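Long-range contact in Trypsin/chymotrypsin inhibitor (Alocasia macrorrhizos, PDB 5YCZ), which inhibits the serine proteases trypsin and alpha-chymotrypsin, as a Kunitz-type inhibitor found in plant tubers: residues 128-140 with 147-159. Numbering follows the deposited sequence.
Sequences PRDYQIEVCPCST and CRMGCLGTLGLAE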
loop_
_atom_site.group_PDB
_atom_site.type_symbol
_atom_site.label_atom_id
_atom_site.label_comp_id
_atom_site.label_asym_id
_atom_site.label_seq_id
_atom_site.Cartn_x
_atom_site.Cartn_y
_atom_site.Cartn_z
ATOM N N PRO A 128 16.115 -21.329 14.544
ATOM C CA PRO A 128 16.113 -19.866 14.321
ATOM C C PRO A 128 14.813 -19.088 14.587
ATOM O O PRO A 128 14.191 -19.170 15.653
ATOM C CB PRO A 128 16.454 -19.753 12.822
ATOM C CG PRO A 128 15.975 -21.032 12.231
ATOM C CD PRO A 128 16.323 -22.049 13.271
ATOM N N ARG A 129 14.428 -18.294 13.594
ATOM C CA ARG A 129 13.219 -17.479 13.649
ATOM C C ARG A 129 12.362 -17.797 12.426
ATOM O O ARG A 129 12.254 -16.983 11.510
ATOM C CB ARG A 129 13.568 -15.986 13.720
ATOM C CG ARG A 129 14.100 -15.535 15.079
ATOM C CD ARG A 129 14.981 -14.288 14.945
ATOM N NE ARG A 129 16.377 -14.609 14.643
ATOM C CZ ARG A 129 17.341 -14.680 15.558
ATOM N NH1 ARG A 129 17.066 -14.454 16.841
ATOM N NH2 ARG A 129 18.585 -14.976 15.190
ATOM N N ASP A 130 11.765 -18.985 12.412
ATOM C CA ASP A 130 10.791 -19.348 11.395
ATOM C C ASP A 130 9.394 -19.002 11.868
ATOM O O ASP A 130 9.090 -19.049 13.063
ATOM C CB ASP A 130 10.851 -20.836 11.069
ATOM C CG ASP A 130 12.211 -21.260 10.601
ATOM O OD1 ASP A 130 13.146 -20.439 10.723
ATOM O OD2 ASP A 130 12.334 -22.402 10.097
ATOM N N TYR A 131 8.538 -18.644 10.918
ATOM C CA TYR A 131 7.177 -18.298 11.264
ATOM C C TYR A 131 6.232 -18.884 10.235
ATOM O O TYR A 131 6.635 -19.388 9.181
ATOM C CB TYR A 131 7.004 -16.784 11.385
ATOM C CG TYR A 131 7.894 -16.157 12.441
ATOM C CD1 TYR A 131 7.421 -15.934 13.732
ATOM C CD2 TYR A 131 9.212 -15.791 12.151
ATOM C CE1 TYR A 131 8.236 -15.367 14.704
ATOM C CE2 TYR A 131 10.035 -15.226 13.121
ATOM C CZ TYR A 131 9.542 -15.022 14.393
ATOM O OH TYR A 131 10.350 -14.466 15.348
ATOM N N GLN A 132 4.957 -18.850 10.579
ATOM C CA GLN A 132 3.886 -19.116 9.638
ATOM C C GLN A 132 2.837 -18.018 9.784
ATOM O O GLN A 132 2.858 -17.230 10.738
ATOM C CB GLN A 132 3.259 -20.483 9.882
ATOM C CG GLN A 132 4.227 -21.575 10.212
ATOM C CD GLN A 132 3.578 -22.608 11.097
ATOM O OE1 GLN A 132 2.638 -22.296 11.838
ATOM N NE2 GLN A 132 4.060 -23.847 11.023
ATOM N N ILE A 133 1.910 -17.969 8.826
ATOM C CA ILE A 133 0.779 -17.054 8.865
ATOM C C ILE A 133 -0.489 -17.859 9.069
ATOM O O ILE A 133 -0.698 -18.893 8.423
ATOM C CB ILE A 133 0.685 -16.225 7.586
ATOM C CG1 ILE A 133 2.016 -15.504 7.384
ATOM C CG2 ILE A 133 -0.515 -15.284 7.662
ATOM C CD1 ILE A 133 1.911 -14.288 6.507
ATOM N N GLU A 134 -1.328 -17.393 9.973
ATOM C CA GLU A 134 -2.602 -18.026 10.220
ATOM C C GLU A 134 -3.694 -17.078 9.781
ATOM O O GLU A 134 -3.534 -15.861 9.872
ATOM C CB GLU A 134 -2.760 -18.368 11.689
ATOM C CG GLU A 134 -1.894 -19.546 12.096
ATOM C CD GLU A 134 -2.532 -20.355 13.193
ATOM O OE1 GLU A 134 -3.423 -21.191 12.878
ATOM O OE2 GLU A 134 -2.153 -20.131 14.366
ATOM N N VAL A 135 -4.784 -17.651 9.279
ATOM C CA VAL A 135 -6.008 -16.919 8.971
ATOM C C VAL A 135 -6.874 -16.898 10.230
ATOM O O VAL A 135 -7.376 -17.938 10.654
ATOM C CB VAL A 135 -6.749 -17.582 7.808
ATOM C CG1 VAL A 135 -7.864 -16.692 7.308
ATOM C CG2 VAL A 135 -5.762 -17.938 6.711
ATOM N N CYS A 136 -7.060 -15.728 10.845
ATOM C CA CYS A 136 -7.762 -15.656 12.133
ATOM C C CYS A 136 -8.875 -14.618 12.098
ATOM O O CYS A 136 -8.692 -13.477 12.525
ATOM C CB CYS A 136 -6.796 -15.349 13.281
ATOM S SG CYS A 136 -5.570 -16.639 13.608
ATOM N N PRO A 137 -10.052 -14.994 11.616
ATOM C CA PRO A 137 -11.131 -14.012 11.463
ATOM C C PRO A 137 -11.476 -13.256 12.729
ATOM O O PRO A 137 -12.025 -12.154 12.637
ATOM C CB PRO A 137 -12.306 -14.872 10.990
ATOM C CG PRO A 137 -11.661 -15.965 10.250
ATOM C CD PRO A 137 -10.376 -16.273 10.974
ATOM N N CYS A 138 -11.161 -13.778 13.904
ATOM C CA CYS A 138 -11.514 -13.104 15.148
ATOM C C CYS A 138 -10.311 -12.357 15.697
ATOM O O CYS A 138 -9.238 -12.944 15.869
ATOM C CB CYS A 138 -12.026 -14.103 16.182
ATOM S SG CYS A 138 -13.621 -14.777 15.748
ATOM N N SER A 139 -10.498 -11.072 15.992
ATOM C CA SER A 139 -9.394 -10.283 16.520
ATOM C C SER A 139 -8.846 -10.920 17.789
ATOM O O SER A 139 -9.540 -11.654 18.502
ATOM C CB SER A 139 -9.827 -8.847 16.803
ATOM O OG SER A 139 -9.876 -8.072 15.616
ATOM N N THR A 140 -7.571 -10.646 18.044
ATOM C CA THR A 140 -6.885 -11.193 19.201
ATOM C C THR A 140 -5.679 -10.320 19.506
ATOM O O THR A 140 -5.157 -9.622 18.631
ATOM C CB THR A 140 -6.478 -12.643 18.962
ATOM O OG1 THR A 140 -6.222 -13.260 20.226
ATOM C CG2 THR A 140 -5.253 -12.717 18.122
ATOM N N CYS A 147 -14.946 -11.841 18.709
ATOM C CA CYS A 147 -15.596 -13.139 18.581
ATOM C C CYS A 147 -14.645 -14.247 19.019
ATOM O O CYS A 147 -13.419 -14.123 18.921
ATOM C CB CYS A 147 -16.071 -13.389 17.142
ATOM S SG CYS A 147 -14.852 -13.140 15.767
ATOM N N ARG A 148 -15.223 -15.350 19.492
ATOM C CA ARG A 148 -14.457 -16.332 20.245
ATOM C C ARG A 148 -13.949 -17.506 19.416
ATOM O O ARG A 148 -13.009 -18.183 19.846
ATOM C CB ARG A 148 -15.301 -16.856 21.413
ATOM C CG ARG A 148 -15.094 -16.087 22.723
ATOM C CD ARG A 148 -15.773 -14.711 22.693
ATOM N NE ARG A 148 -15.567 -13.943 23.927
ATOM C CZ ARG A 148 -16.082 -12.735 24.160
ATOM N NH1 ARG A 148 -16.843 -12.142 23.243
ATOM N NH2 ARG A 148 -15.836 -12.115 25.313
ATOM N N MET A 149 -14.532 -17.771 18.256
ATOM C CA MET A 149 -14.095 -18.924 17.482
ATOM C C MET A 149 -12.628 -18.786 17.070
ATOM O O MET A 149 -12.047 -17.691 17.065
ATOM C CB MET A 149 -14.971 -19.095 16.258
ATOM C CG MET A 149 -14.832 -17.973 15.291
ATOM S SD MET A 149 -16.421 -17.627 14.516
ATOM C CE MET A 149 -17.091 -16.396 15.638
ATOM N N GLY A 150 -12.022 -19.919 16.732
ATOM C CA GLY A 150 -10.601 -19.971 16.465
ATOM C C GLY A 150 -10.266 -19.536 15.053
ATOM O O GLY A 150 -11.067 -18.933 14.336
ATOM N N CYS A 151 -9.046 -19.860 14.649
ATOM C CA CYS A 151 -8.594 -19.474 13.324
ATOM C C CYS A 151 -9.044 -20.489 12.276
ATOM O O CYS A 151 -9.397 -21.633 12.581
ATOM C CB CYS A 151 -7.087 -19.328 13.329
ATOM S SG CYS A 151 -6.562 -18.178 14.582
ATOM N N LEU A 152 -9.053 -20.056 11.020
ATOM C CA LEU A 152 -9.326 -21.021 9.968
ATOM C C LEU A 152 -8.173 -21.987 9.808
ATOM O O LEU A 152 -8.395 -23.146 9.437
ATOM C CB LEU A 152 -9.603 -20.322 8.643
ATOM C CG LEU A 152 -10.731 -19.292 8.621
ATOM C CD1 LEU A 152 -11.001 -18.828 7.194
ATOM C CD2 LEU A 152 -12.007 -19.856 9.280
ATOM N N GLY A 153 -6.939 -21.538 10.073
ATOM C CA GLY A 153 -5.779 -22.394 9.975
ATOM C C GLY A 153 -4.617 -21.694 9.296
ATOM O O GLY A 153 -4.604 -20.480 9.111
ATOM N N THR A 154 -3.628 -22.488 8.906
ATOM C CA THR A 154 -2.322 -21.992 8.503
ATOM C C THR A 154 -2.197 -21.980 6.983
ATOM O O THR A 154 -2.722 -22.866 6.296
ATOM C CB THR A 154 -1.223 -22.858 9.140
ATOM O OG1 THR A 154 -1.560 -23.117 10.515
ATOM C CG2 THR A 154 0.107 -22.138 9.122
ATOM N N LEU A 155 -1.507 -20.960 6.465
ATOM C CA LEU A 155 -1.292 -20.829 5.028
ATOM C C LEU A 155 -0.203 -21.778 4.565
ATOM O O LEU A 155 0.880 -21.839 5.163
ATOM C CB LEU A 155 -0.913 -19.400 4.664
ATOM C CG LEU A 155 -2.001 -18.355 4.885
ATOM C CD1 LEU A 155 -1.570 -16.990 4.383
ATOM C CD2 LEU A 155 -3.313 -18.773 4.231
ATOM N N GLY A 156 -0.491 -22.527 3.504
ATOM C CA GLY A 156 0.513 -23.351 2.873
ATOM C C GLY A 156 0.551 -23.032 1.398
ATOM O O GLY A 156 -0.340 -22.372 0.866
ATOM N N LEU A 157 1.608 -23.487 0.733
ATOM C CA LEU A 157 1.686 -23.303 -0.709
ATOM C C LEU A 157 0.698 -24.226 -1.413
ATOM O O LEU A 157 0.562 -25.400 -1.055
ATOM C CB LEU A 157 3.104 -23.573 -1.205
ATOM C CG LEU A 157 4.207 -22.711 -0.589
ATOM C CD1 LEU A 157 5.555 -23.105 -1.148
ATOM C CD2 LEU A 157 3.905 -21.237 -0.804
ATOM N N ALA A 158 0.021 -23.695 -2.429
ATOM C CA ALA A 158 -1.073 -24.398 -3.087
ATOM C C ALA A 158 -0.845 -24.411 -4.592
ATOM O O ALA A 158 -0.946 -23.364 -5.242
ATOM C CB ALA A 158 -2.412 -23.737 -2.765
ATOM N N GLU A 159 -0.558 -25.591 -5.147
ATOM C CA GLU A 159 -0.335 -25.707 -6.584
ATOM C C GLU A 159 -1.583 -25.279 -7.325
ATOM O O GLU A 159 -2.656 -25.852 -7.117
ATOM C CB GLU A 159 0.033 -27.139 -6.969
ATOM C CG GLU A 159 1.431 -27.545 -6.576
ATOM C CD GLU A 159 2.488 -26.959 -7.495
ATOM O OE1 GLU A 159 2.153 -26.055 -8.298
ATOM O OE2 GLU A 159 3.657 -27.419 -7.419
HETATM O O HOH W 1 2.366 -20.065 6.639
#
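C147 opens the pairing with a disulfide to C138. M149, its chain bent at chi2 and chi3, brings CG to 3.4 Å from C138 SG at the exposed rim of this bridge. C151 forms the second disulfide, to C136, with a chi3 of 93°, close to the relaxed right angle. The next residue, L152, gives its backbone N to V135 O at 2.7 Å in a bent bond, while its branched end meets two apolar partners: CD1 lies 3.8 Å from V135 CG1, and CG rests against the ring of P137. G153 suits its positive phi (137°), since the carbonyl O of L152 crowds the place of a CB, and its O receives V135 N at 2.8 Å. T154 serves two ways: its methyl CG2 packs 3.6 Å from Q132 CB, while OG1, hydrogen-bonded elsewhere, lies on the face of E134; its N is bonded to the side chain of N170. L155 binds I133 O through its N and divides its methyls, CD1 on I133 CG2 and CD2 3.6 Å from V135 CG2; its O shares a water with I133 N. Strands 131-135 and 153-159 are thus antiparallel neighbours, V135-G153 a hydrogen-bonded and E134-T154 a non-hydrogen-bonded pair, their N-to-C directions 124° apart; two disulfides tie the long loop joining them, within the beta-trefoil fold of Kunitz-type inhibitors.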